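Long-range contacts in probable adhesion protein (PDB 6R3Z), which probably serves as a periplasmic solute-binding protein that captures divalent metal ions, ferrous iron among them, for transport: residues 10-14 against 66-70; 85-91 against 121-126; 91-95 against 107-112. All coordinates share one frame; numbering follows the deposited sequence.

Contact 1 (10-14 against 66-70); sequences GITLH and HDDFA. With NI (nickel (II) ion), chain B.
Thr-12 and Asp-67 meet side chain to side chain where the loop just after strand 8-11 passes the turn leading into helix 68-76, and their short hydrogen bond is the tight part of the contact. Thr-12 OG1 donates to Asp-67 OD2 at 2.6 Å, reaching the anti lone pair of that oxygen, the one turned away from OD1. With OG1 of Thr-12 set between the backbone N and the carbonyl carbon (chi1 68°), the hydroxyl faces the carboxylate while the methyl also packs on an apolar neighbour, Thr-12 CG2 lying 3.5 Å from Ala-70 CB. A threonine suits this place because one small branched residue serves both partners, and alanine lets the first turn of the helix come close to it.

The packing is looser around the two larger side chains. Leu-13, directly before helix 14-24, crosses His-66 at about a right angle; its CD1 comes to 3.8 Å from His-66 CB, and its CD2 stands equally far, 3.8 Å, from the carbonyl oxygen His-66 O. The Phe-69 ring presents an edge instead of a face, with Thr-12 O near the ring plane, 3.9 Å from Phe-69 CZ. Leu-13 CD2 comes to the same edge more loosely, 4.4 Å from Phe-69 CZ. Every touching residue is buried; the exposed side chain of Asp-68 points off and takes no part.

Asp-67 is further gripped by the backbone: Asn-62 N also bonds to OD2, and Gly-63 N to OD1. These bonds should balance a buried carboxylate and limit its rotation. Its neighbour His-66 binds the nickel ion through NE2 at 2.3 Å, as one of six histidine ligands. The chemistry thus implies a metal ligand on a turn whose next residue is held by hydrogen bonds, with a leucine packed beside the imidazole.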
ATOM      1  N   GLY A  10     -16.018  -7.076  -3.745  1.00 21.99           N
ATOM      2  CA  GLY A  10     -14.728  -7.735  -3.693  1.00 21.34           C
ATOM      3  C   GLY A  10     -13.601  -6.735  -3.565  1.00 23.84           C
ATOM      4  O   GLY A  10     -13.687  -5.622  -4.089  1.00 23.92           O
ATOM      5  N   ILE A  11     -12.561  -7.107  -2.814  1.00 20.63           N
ATOM      6  CA  ILE A  11     -11.339  -6.331  -2.617  1.00 20.41           C
ATOM      7  C   ILE A  11     -10.136  -7.228  -2.891  1.00 23.82           C
ATOM      8  O   ILE A  11     -10.262  -8.461  -2.822  1.00 23.67           O
ATOM      9  CB  ILE A  11     -11.253  -5.606  -1.253  1.00 22.71           C
ATOM     10  CG1 ILE A  11     -11.180  -6.606  -0.059  1.00 23.80           C
ATOM     11  CG2 ILE A  11     -12.382  -4.578  -1.103  1.00 23.72           C
ATOM     12  CD1 ILE A  11      -9.721  -7.110   0.280  1.00 23.15           C
ATOM     13  N   THR A  12      -8.956  -6.627  -3.119  1.00 21.72           N
ATOM     14  CA  THR A  12      -7.787  -7.419  -3.506  1.00 23.01           C
ATOM     15  C   THR A  12      -6.636  -7.400  -2.502  1.00 27.49           C
ATOM     16  O   THR A  12      -5.931  -8.404  -2.377  1.00 28.66           O
ATOM     17  CB  THR A  12      -7.294  -6.984  -4.900  1.00 27.97           C
ATOM     18  OG1 THR A  12      -6.778  -5.658  -4.803  1.00 24.94           O
ATOM     19  CG2 THR A  12      -8.394  -7.034  -5.970  1.00 24.71           C
ATOM     20  N   LEU A  13      -6.356  -6.234  -1.913  1.00 23.07           N
ATOM     21  CA  LEU A  13      -5.255  -6.028  -0.971  1.00 21.57           C
ATOM     22  C   LEU A  13      -5.806  -5.483   0.346  1.00 23.44           C
ATOM     23  O   LEU A  13      -6.842  -4.805   0.349  1.00 23.44           O
ATOM     24  CB  LEU A  13      -4.206  -5.053  -1.550  1.00 21.59           C
ATOM     25  CG  LEU A  13      -3.692  -5.356  -2.978  1.00 26.21           C
ATOM     26  CD1 LEU A  13      -2.967  -4.167  -3.560  1.00 27.42           C
ATOM     27  CD2 LEU A  13      -2.775  -6.600  -3.005  1.00 28.89           C
ATOM     28  N   HIS A  14      -5.091  -5.757   1.458  1.00 20.59           N
ATOM     29  CA  HIS A  14      -5.494  -5.331   2.806  1.00 21.02           C
ATOM     30  C   HIS A  14      -5.936  -3.864   2.899  1.00 23.04           C
ATOM     31  O   HIS A  14      -7.002  -3.618   3.469  1.00 22.90           O
ATOM     32  CB  HIS A  14      -4.409  -5.622   3.850  1.00 22.18           C
ATOM     33  CG  HIS A  14      -4.193  -7.080   4.094  1.00 24.02           C
ATOM     34  ND1 HIS A  14      -3.520  -7.871   3.181  1.00 25.35           N
ATOM     35  CD2 HIS A  14      -4.541  -7.837   5.155  1.00 25.01           C
ATOM     36  CE1 HIS A  14      -3.474  -9.080   3.718  1.00 25.00           C
ATOM     37  NE2 HIS A  14      -4.099  -9.113   4.888  1.00 25.09           N
ATOM     38  N   HIS A  66      -0.670  -3.317  -8.827  1.00 20.91           N
ATOM     39  CA  HIS A  66      -0.553  -4.165  -7.634  1.00 19.56           C
ATOM     40  C   HIS A  66      -1.609  -5.270  -7.519  1.00 23.41           C
ATOM     41  O   HIS A  66      -1.589  -6.026  -6.546  1.00 23.74           O
ATOM     42  CB  HIS A  66      -0.477  -3.366  -6.316  1.00 19.80           C
ATOM     43  CG  HIS A  66       0.581  -3.917  -5.401  1.00 23.41           C
ATOM     44  ND1 HIS A  66       0.546  -5.232  -4.977  1.00 25.24           N
ATOM     45  CD2 HIS A  66       1.726  -3.346  -4.950  1.00 24.72           C
ATOM     46  CE1 HIS A  66       1.636  -5.405  -4.247  1.00 24.69           C
ATOM     47  NE2 HIS A  66       2.377  -4.306  -4.204  1.00 24.49           N
ATOM     48  N   ASP A  67      -2.500  -5.407  -8.495  1.00 20.86           N
ATOM     49  CA  ASP A  67      -3.455  -6.510  -8.425  1.00 20.73           C
ATOM     50  C   ASP A  67      -3.829  -7.030  -9.822  1.00 25.98           C
ATOM     51  O   ASP A  67      -5.007  -7.277 -10.111  1.00 25.57           O
ATOM     52  CB  ASP A  67      -4.687  -6.182  -7.546  1.00 21.13           C
ATOM     53  CG  ASP A  67      -5.474  -4.950  -7.932  1.00 26.16           C
ATOM     54  OD1 ASP A  67      -5.149  -4.329  -8.983  1.00 25.88           O
ATOM     55  OD2 ASP A  67      -6.390  -4.581  -7.175  1.00 27.55           O
ATOM     56  N   ASP A  68      -2.805  -7.286 -10.665  1.00 24.36           N
ATOM     57  CA  ASP A  68      -3.025  -7.860 -11.998  1.00 25.30           C
ATOM     58  C   ASP A  68      -3.720  -9.223 -11.886  1.00 28.08           C
ATOM     59  O   ASP A  68      -4.581  -9.528 -12.709  1.00 27.20           O
ATOM     60  CB  ASP A  68      -1.692  -8.005 -12.757  1.00 28.24           C
ATOM     61  CG  ASP A  68      -1.043  -6.672 -13.120  1.00 40.83           C
ATOM     62  OD1 ASP A  68      -1.758  -5.645 -13.136  1.00 40.10           O
ATOM     63  OD2 ASP A  68       0.175  -6.663 -13.402  1.00 51.42           O
ATOM     64  N   PHE A  69      -3.388 -10.011 -10.829  1.00 24.68           N
ATOM     65  CA  PHE A  69      -4.001 -11.318 -10.564  1.00 25.16           C
ATOM     66  C   PHE A  69      -5.522 -11.229 -10.550  1.00 29.09           C
ATOM     67  O   PHE A  69      -6.189 -12.136 -11.058  1.00 29.23           O
ATOM     68  CB  PHE A  69      -3.500 -11.937  -9.235  1.00 26.61           C
ATOM     69  CG  PHE A  69      -3.777 -11.172  -7.961  1.00 27.27           C
ATOM     70  CD1 PHE A  69      -4.983 -11.332  -7.280  1.00 29.90           C
ATOM     71  CD2 PHE A  69      -2.817 -10.331  -7.413  1.00 30.22           C
ATOM     72  CE1 PHE A  69      -5.236 -10.636  -6.094  1.00 30.03           C
ATOM     73  CE2 PHE A  69      -3.066  -9.641  -6.218  1.00 33.04           C
ATOM     74  CZ  PHE A  69      -4.278  -9.789  -5.573  1.00 30.65           C
ATOM     75  N   ALA A  70      -6.072 -10.123 -10.000  1.00 25.83           N
ATOM     76  CA  ALA A  70      -7.521  -9.949  -9.867  1.00 26.18           C
ATOM     77  C   ALA A  70      -8.244  -9.848 -11.220  1.00 28.98           C
ATOM     78  O   ALA A  70      -9.296 -10.465 -11.380  1.00 27.76           O
ATOM     79  CB  ALA A  70      -7.831  -8.755  -8.989  1.00 26.29           C
TER
HETATM   80 NI    NI B 401       4.536  -4.355  -3.503  1.00 22.78          NI

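Contact 2 (85-91 against 121-126); sequences IEANAKV and TQVNTI
Ala-87 packs on Gln-122 and Ile-126 where strand 84-86, an outermost strand of the four-stranded parallel sheet of an alpha/beta lobe, gives way to a turn lying against helix 116-133. The apolar contacts come first. Ala-87 CB, small enough to let the helix come near, is 3.9 Å from Ile-126 CD1, and Ile-85 CG2 adds a longer touch to Ile-126 CG1. At the far end Val-91 CG2 sits 3.6 Å from Thr-121 CG2. With OG1 of Thr-121 beside the backbone N (chi1 -59°), the methyl CG2 stands anti to that N, against Val-91 and Lys-90 O.

Polar groups meet in the middle. The extended Gln-122 side chain brings its amide against that of Asn-88, the planes 38° apart, with Asn-88 OD1 3.1 Å from Gln-122 CD. Each amide oxygen has a partner elsewhere: Asn-88 OD1 bonds with Thr-112 OG1, and Gln-122 OE1 with Tyr-16 OH. The backbone joins in through a CA-H...O contact from Gln-122 CA to Ala-87 O.

Water forms the outer bridge. One molecule donates to Ala-87 O, accepts from Lys-90 N and bonds with Thr-125 OG1; a second lies 3.1 Å from Lys-90 NZ and 3.0 Å from Thr-125 OG1.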
ATOM      1  N   ILE A  85     -14.410  -1.177  -9.983  1.00 21.50           N
ATOM      2  CA  ILE A  85     -14.092   0.182  -9.547  1.00 21.40           C
ATOM      3  C   ILE A  85     -12.591   0.372  -9.612  1.00 24.83           C
ATOM      4  O   ILE A  85     -11.838  -0.302  -8.887  1.00 24.32           O
ATOM      5  CB  ILE A  85     -14.675   0.516  -8.146  1.00 23.52           C
ATOM      6  CG1 ILE A  85     -16.217   0.532  -8.193  1.00 24.21           C
ATOM      7  CG2 ILE A  85     -14.098   1.841  -7.604  1.00 25.91           C
ATOM      8  CD1 ILE A  85     -16.882   0.589  -6.785  1.00 27.60           C
ATOM      9  N   GLU A  86     -12.156   1.276 -10.491  1.00 23.47           N
ATOM     10  CA  GLU A  86     -10.732   1.625 -10.630  1.00 23.23           C
ATOM     11  C   GLU A  86     -10.455   2.689  -9.539  1.00 25.90           C
ATOM     12  O   GLU A  86     -10.730   3.885  -9.722  1.00 24.86           O
ATOM     13  CB  GLU A  86     -10.421   2.139 -12.054  1.00 25.15           C
ATOM     14  CG  GLU A  86     -10.549   1.067 -13.135  1.00 37.88           C
ATOM     15  CD  GLU A  86      -9.514  -0.050 -13.158  1.00 62.99           C
ATOM     16  OE1 GLU A  86      -8.493   0.048 -12.437  1.00 60.07           O
ATOM     17  OE2 GLU A  86      -9.724  -1.025 -13.916  1.00 56.49           O
ATOM     18  N   ALA A  87      -9.984   2.229  -8.359  1.00 22.74           N
ATOM     19  CA  ALA A  87      -9.786   3.108  -7.193  1.00 22.49           C
ATOM     20  C   ALA A  87      -8.868   4.309  -7.449  1.00 25.12           C
ATOM     21  O   ALA A  87      -9.014   5.351  -6.800  1.00 25.02           O
ATOM     22  CB  ALA A  87      -9.246   2.304  -6.019  1.00 23.06           C
ATOM     23  N   ASN A  88      -7.888   4.133  -8.343  1.00 22.79           N
ATOM     24  CA  ASN A  88      -6.861   5.138  -8.615  1.00 23.53           C
ATOM     25  C   ASN A  88      -7.193   6.095  -9.754  1.00 29.35           C
ATOM     26  O   ASN A  88      -6.322   6.874 -10.156  1.00 27.80           O
ATOM     27  CB  ASN A  88      -5.523   4.427  -8.862  1.00 22.45           C
ATOM     28  CG  ASN A  88      -4.905   3.951  -7.567  1.00 26.06           C
ATOM     29  OD1 ASN A  88      -4.502   4.760  -6.721  1.00 24.71           O
ATOM     30  ND2 ASN A  88      -4.879   2.645  -7.352  1.00 24.63           N
ATOM     31  N   ALA A  89      -8.445   6.061 -10.258  1.00 28.21           N
ATOM     32  CA  ALA A  89      -8.875   6.896 -11.400  1.00 29.47           C
ATOM     33  C   ALA A  89      -8.496   8.379 -11.290  1.00 36.00           C
ATOM     34  O   ALA A  89      -8.179   8.990 -12.314  1.00 37.88           O
ATOM     35  CB  ALA A  89     -10.365   6.751 -11.638  1.00 30.59           C
ATOM     36  N   LYS A  90      -8.496   8.951 -10.060  1.00 31.29           N
ATOM     37  CA  LYS A  90      -8.191  10.384  -9.845  1.00 32.08           C
ATOM     38  C   LYS A  90      -6.835  10.676  -9.145  1.00 37.07           C
ATOM     39  O   LYS A  90      -6.551  11.836  -8.822  1.00 37.30           O
ATOM     40  CB  LYS A  90      -9.352  11.057  -9.066  1.00 34.52           C
ATOM     41  CG  LYS A  90     -10.767  10.747  -9.576  1.00 39.52           C
ATOM     42  CD  LYS A  90     -11.104  11.429 -10.900  1.00 45.55           C
ATOM     43  CE  LYS A  90     -12.539  11.202 -11.306  1.00 60.38           C
ATOM     44  NZ  LYS A  90     -13.485  12.058 -10.540  1.00 66.30           N
ATOM     45  N   VAL A  91      -5.998   9.638  -8.932  1.00 33.27           N
ATOM     46  CA  VAL A  91      -4.717   9.738  -8.223  1.00 33.81           C
ATOM     47  C   VAL A  91      -3.502  10.123  -9.112  1.00 43.32           C
ATOM     48  O   VAL A  91      -3.207   9.392 -10.069  1.00 42.98           O
ATOM     49  CB  VAL A  91      -4.422   8.431  -7.429  1.00 36.09           C
ATOM     50  CG1 VAL A  91      -3.047   8.476  -6.762  1.00 35.72           C
ATOM     51  CG2 VAL A  91      -5.513   8.152  -6.392  1.00 35.01           C
ATOM     52  N   THR A 121      -7.943  10.179  -1.735  1.00 22.12           N
ATOM     53  CA  THR A 121      -8.443  10.264  -3.112  1.00 21.27           C
ATOM     54  C   THR A 121      -9.122   8.934  -3.517  1.00 24.19           C
ATOM     55  O   THR A 121     -10.225   8.949  -4.066  1.00 22.84           O
ATOM     56  CB  THR A 121      -7.349  10.756  -4.090  1.00 26.82           C
ATOM     57  OG1 THR A 121      -6.875  12.059  -3.684  1.00 24.41           O
ATOM     58  CG2 THR A 121      -7.855  10.815  -5.537  1.00 27.51           C
ATOM     59  N   GLN A 122      -8.478   7.808  -3.216  1.00 20.20           N
ATOM     60  CA  GLN A 122      -9.029   6.471  -3.530  1.00 20.12           C
ATOM     61  C   GLN A 122     -10.325   6.223  -2.754  1.00 22.21           C
ATOM     62  O   GLN A 122     -11.304   5.760  -3.340  1.00 21.77           O
ATOM     63  CB  GLN A 122      -7.999   5.374  -3.252  1.00 20.22           C
ATOM     64  CG  GLN A 122      -6.815   5.466  -4.201  1.00 22.39           C
ATOM     65  CD  GLN A 122      -5.790   4.419  -3.914  1.00 28.68           C
ATOM     66  OE1 GLN A 122      -5.923   3.284  -4.358  1.00 26.24           O
ATOM     67  NE2 GLN A 122      -4.750   4.782  -3.176  1.00 24.52           N
ATOM     68  N   VAL A 123     -10.339   6.575  -1.456  1.00 19.38           N
ATOM     69  CA  VAL A 123     -11.513   6.405  -0.589  1.00 19.73           C
ATOM     70  C   VAL A 123     -12.696   7.197  -1.178  1.00 24.28           C
ATOM     71  O   VAL A 123     -13.795   6.636  -1.309  1.00 23.50           O
ATOM     72  CB  VAL A 123     -11.190   6.783   0.883  1.00 23.57           C
ATOM     73  CG1 VAL A 123     -12.457   7.065   1.695  1.00 24.89           C
ATOM     74  CG2 VAL A 123     -10.369   5.671   1.542  1.00 22.90           C
ATOM     75  N   ASN A 124     -12.454   8.465  -1.581  1.00 22.53           N
ATOM     76  CA  ASN A 124     -13.507   9.308  -2.155  1.00 23.66           C
ATOM     77  C   ASN A 124     -14.029   8.759  -3.485  1.00 25.78           C
ATOM     78  O   ASN A 124     -15.242   8.745  -3.703  1.00 25.02           O
ATOM     79  CB  ASN A 124     -13.053  10.764  -2.256  1.00 26.33           C
ATOM     80  CG  ASN A 124     -12.893  11.414  -0.897  1.00 34.67           C
ATOM     81  OD1 ASN A 124     -13.597  11.088   0.067  1.00 32.60           O
ATOM     82  ND2 ASN A 124     -12.003  12.385  -0.804  1.00 35.46           N
ATOM     83  N   THR A 125     -13.129   8.218  -4.322  1.00 21.45           N
ATOM     84  CA  THR A 125     -13.501   7.622  -5.615  1.00 22.13           C
ATOM     85  C   THR A 125     -14.347   6.371  -5.394  1.00 24.35           C
ATOM     86  O   THR A 125     -15.404   6.218  -6.024  1.00 23.51           O
ATOM     87  CB  THR A 125     -12.248   7.360  -6.458  1.00 24.87           C
ATOM     88  OG1 THR A 125     -11.686   8.630  -6.817  1.00 26.05           O
ATOM     89  CG2 THR A 125     -12.554   6.582  -7.741  1.00 25.52           C
ATOM     90  N   ILE A 126     -13.888   5.482  -4.474  1.00 19.96           N
ATOM     91  CA  ILE A 126     -14.629   4.265  -4.156  1.00 19.04           C
ATOM     92  C   ILE A 126     -16.053   4.608  -3.658  1.00 23.04           C
ATOM     93  O   ILE A 126     -17.021   4.047  -4.170  1.00 24.28           O
ATOM     94  CB  ILE A 126     -13.832   3.353  -3.174  1.00 21.39           C
ATOM     95  CG1 ILE A 126     -12.509   2.853  -3.833  1.00 19.97           C
ATOM     96  CG2 ILE A 126     -14.678   2.152  -2.729  1.00 21.84           C
ATOM     97  CD1 ILE A 126     -11.404   2.423  -2.829  1.00 23.31           C
TER
HETATM   98  O   HOH W   1      -9.114   7.991  -7.513  1.00 27.41           O
HETATM   99  O   HOH W   2     -13.852   9.854  -8.412  1.00 46.15           O

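Contact 3 (91-95 against 107-112); sequences VPLLA and VVNPHT. With NI (nickel (II) ion), chain B.
In the long connection between strand 84-86 and helix 116-133, which carries a metal ligand, Leu-94 and Asn-109 tie two stretches running in roughly opposing directions. Asn-109 N donates to Leu-94 O at 2.7 Å and nearly straight, 167° at the hydrogen, with the donor tilted somewhat from the carbonyl plane. Their side chains lie side by side, Leu-94 CD1 being 3.9 Å from Asn-109 CB.

Next to this bond is a small apolar patch. Leu-93 crosses Val-108 at about a right angle, its CD2 3.7 Å from Val-108 CG1, and the same methyl reaches Thr-112 CG2 at 3.5 Å. Branched residues suit this partly exposed place by offering methyls to one another.

Asparagine suits position 109 because one amide oxygen can take two donors. The Asn-109 side chain has CG anti to the backbone N (chi1 -167°). Asn-109 OD1 accepts from His-111 N at 3.0 Å, making an Asx turn. Asn-109 OD1 also accepts from His-111 ND1 at 2.8 Å, almost in the imidazole plane. Asn-109 ND2 meanwhile bonds to Gly-178 O. Holding ND1 of His-111 as a donor leaves NE2 to bind nickel at 2.2 Å; such an outer-sphere hydrogen bond from an imidazole to a side-chain amide oxygen is typical of histidine metal sites.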
ATOM      1  N   VAL A  91      -5.998   9.638  -8.932  1.00 33.27           N
ATOM      2  CA  VAL A  91      -4.717   9.738  -8.223  1.00 33.81           C
ATOM      3  C   VAL A  91      -3.502  10.123  -9.112  1.00 43.32           C
ATOM      4  O   VAL A  91      -3.207   9.392 -10.069  1.00 42.98           O
ATOM      5  CB  VAL A  91      -4.422   8.431  -7.429  1.00 36.09           C
ATOM      6  CG1 VAL A  91      -3.047   8.476  -6.762  1.00 35.72           C
ATOM      7  CG2 VAL A  91      -5.513   8.152  -6.392  1.00 35.01           C
ATOM      8  N   PRO A  92      -2.703  11.162  -8.709  1.00 42.64           N
ATOM      9  CA  PRO A  92      -1.451  11.467  -9.433  1.00 43.42           C
ATOM     10  C   PRO A  92      -0.396  10.400  -9.124  1.00 48.80           C
ATOM     11  O   PRO A  92      -0.130  10.094  -7.952  1.00 48.09           O
ATOM     12  CB  PRO A  92      -1.025  12.839  -8.865  1.00 45.46           C
ATOM     13  CG  PRO A  92      -2.205  13.336  -8.059  1.00 49.80           C
ATOM     14  CD  PRO A  92      -2.893  12.095  -7.580  1.00 44.48           C
ATOM     15  N   LEU A  93       0.186   9.806 -10.173  1.00 47.94           N
ATOM     16  CA  LEU A  93       1.173   8.733 -10.008  1.00 48.44           C
ATOM     17  C   LEU A  93       2.634   9.210 -10.168  1.00 54.42           C
ATOM     18  O   LEU A  93       2.887  10.400 -10.378  1.00 53.10           O
ATOM     19  CB  LEU A  93       0.861   7.587 -10.993  1.00 48.68           C
ATOM     20  CG  LEU A  93      -0.503   6.899 -10.843  1.00 53.02           C
ATOM     21  CD1 LEU A  93      -1.088   6.563 -12.193  1.00 53.38           C
ATOM     22  CD2 LEU A  93      -0.388   5.645 -10.026  1.00 55.27           C
ATOM     23  N   LEU A  94       3.588   8.263 -10.052  1.00 52.96           N
ATOM     24  CA  LEU A  94       5.035   8.466 -10.238  1.00 54.01           C
ATOM     25  C   LEU A  94       5.672   7.106 -10.595  1.00 58.80           C
ATOM     26  O   LEU A  94       5.217   6.123 -10.048  1.00 57.13           O
ATOM     27  CB  LEU A  94       5.706   9.114  -8.996  1.00 54.07           C
ATOM     28  CG  LEU A  94       5.425   8.507  -7.611  1.00 58.44           C
ATOM     29  CD1 LEU A  94       6.452   7.466  -7.251  1.00 58.53           C
ATOM     30  CD2 LEU A  94       5.434   9.577  -6.533  1.00 60.57           C
ATOM     31  N   ALA A  95       6.657   6.997 -11.521  1.00 55.61           N
ATOM     32  CA  ALA A  95       7.292   8.065 -12.294  1.00 94.59           C
ATOM     33  C   ALA A  95       6.573   8.256 -13.628  1.00113.10           C
ATOM     34  O   ALA A  95       5.366   8.494 -13.651  1.00 72.11           O
ATOM     35  CB  ALA A  95       8.756   7.722 -12.537  1.00 95.38           C
ATOM     36  N   VAL A 107       8.816   2.731 -14.657  1.00 47.83           N
ATOM     37  CA  VAL A 107       7.614   1.935 -14.391  1.00 45.03           C
ATOM     38  C   VAL A 107       6.768   2.760 -13.411  1.00 41.45           C
ATOM     39  O   VAL A 107       7.332   3.342 -12.478  1.00 40.63           O
ATOM     40  CB  VAL A 107       7.943   0.524 -13.795  1.00 49.17           C
ATOM     41  CG1 VAL A 107       6.692  -0.359 -13.736  1.00 48.84           C
ATOM     42  CG2 VAL A 107       9.061  -0.189 -14.562  1.00 49.58           C
ATOM     43  N   VAL A 108       5.445   2.864 -13.640  1.00 33.03           N
ATOM     44  CA  VAL A 108       4.571   3.601 -12.710  1.00 31.38           C
ATOM     45  C   VAL A 108       4.542   2.809 -11.382  1.00 30.82           C
ATOM     46  O   VAL A 108       4.335   1.588 -11.392  1.00 29.29           O
ATOM     47  CB  VAL A 108       3.154   3.835 -13.305  1.00 37.03           C
ATOM     48  CG1 VAL A 108       2.113   4.084 -12.216  1.00 36.71           C
ATOM     49  CG2 VAL A 108       3.161   4.980 -14.321  1.00 37.84           C
ATOM     50  N   ASN A 109       4.793   3.498 -10.259  1.00 25.71           N
ATOM     51  CA  ASN A 109       4.808   2.860  -8.951  1.00 23.77           C
ATOM     52  C   ASN A 109       3.345   2.550  -8.527  1.00 25.85           C
ATOM     53  O   ASN A 109       2.542   3.465  -8.369  1.00 24.94           O
ATOM     54  CB  ASN A 109       5.525   3.729  -7.901  1.00 23.71           C
ATOM     55  CG  ASN A 109       5.818   2.955  -6.619  1.00 32.53           C
ATOM     56  OD1 ASN A 109       4.985   2.169  -6.128  1.00 23.73           O
ATOM     57  ND2 ASN A 109       6.996   3.175  -6.040  1.00 26.46           N
ATOM     58  N   PRO A 110       2.991   1.271  -8.328  1.00 23.54           N
ATOM     59  CA  PRO A 110       1.589   0.946  -8.000  1.00 23.37           C
ATOM     60  C   PRO A 110       1.195   1.070  -6.522  1.00 24.43           C
ATOM     61  O   PRO A 110       0.034   0.795  -6.197  1.00 25.01           O
ATOM     62  CB  PRO A 110       1.461  -0.499  -8.490  1.00 25.51           C
ATOM     63  CG  PRO A 110       2.828  -1.087  -8.257  1.00 30.25           C
ATOM     64  CD  PRO A 110       3.813   0.044  -8.470  1.00 25.42           C
ATOM     65  N   HIS A 111       2.143   1.416  -5.624  1.00 20.62           N
ATOM     66  CA  HIS A 111       1.902   1.489  -4.165  1.00 19.94           C
ATOM     67  C   HIS A 111       1.237   2.789  -3.693  1.00 22.36           C
ATOM     68  O   HIS A 111       1.640   3.362  -2.673  1.00 22.48           O
ATOM     69  CB  HIS A 111       3.210   1.237  -3.398  1.00 20.62           C
ATOM     70  CG  HIS A 111       3.840  -0.078  -3.711  1.00 22.70           C
ATOM     71  ND1 HIS A 111       4.743  -0.210  -4.756  1.00 23.63           N
ATOM     72  CD2 HIS A 111       3.706  -1.279  -3.089  1.00 23.28           C
ATOM     73  CE1 HIS A 111       5.120  -1.481  -4.745  1.00 23.24           C
ATOM     74  NE2 HIS A 111       4.508  -2.169  -3.772  1.00 23.47           N
ATOM     75  N   THR A 112       0.214   3.252  -4.441  1.00 20.12           N
ATOM     76  CA  THR A 112      -0.521   4.501  -4.134  1.00 20.06           C
ATOM     77  C   THR A 112      -1.197   4.426  -2.755  1.00 23.10           C
ATOM     78  O   THR A 112      -1.355   5.464  -2.083  1.00 23.12           O
ATOM     79  CB  THR A 112      -1.565   4.778  -5.221  1.00 24.22           C
ATOM     80  OG1 THR A 112      -2.517   3.706  -5.219  1.00 25.55           O
ATOM     81  CG2 THR A 112      -0.935   4.953  -6.625  1.00 24.28           C
TER
HETATM   82 NI    NI B 401       4.536  -4.355  -3.503  1.00 22.78          NI

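In the fold
Contact 1 is wholly buried, whereas contacts 2 and 3 are only partly so and run out to exposed residues. Contacts 1 and 2 reach the same parallel sheet, one at an inner strand and one at an outermost strand; contact 3 lies in the loop that contact 2 closes, and the two share Val-91. Chemistry follows place: a carboxylate held by protein donors in the interior, water bridges between turn and helix in contact 2, and backbone and amide bonds in the irregular loop. Contacts 1 and 3 each supply a nickel ligand, His-66 and His-111, while contact 2 stands back from the metal and adjoins contact 3.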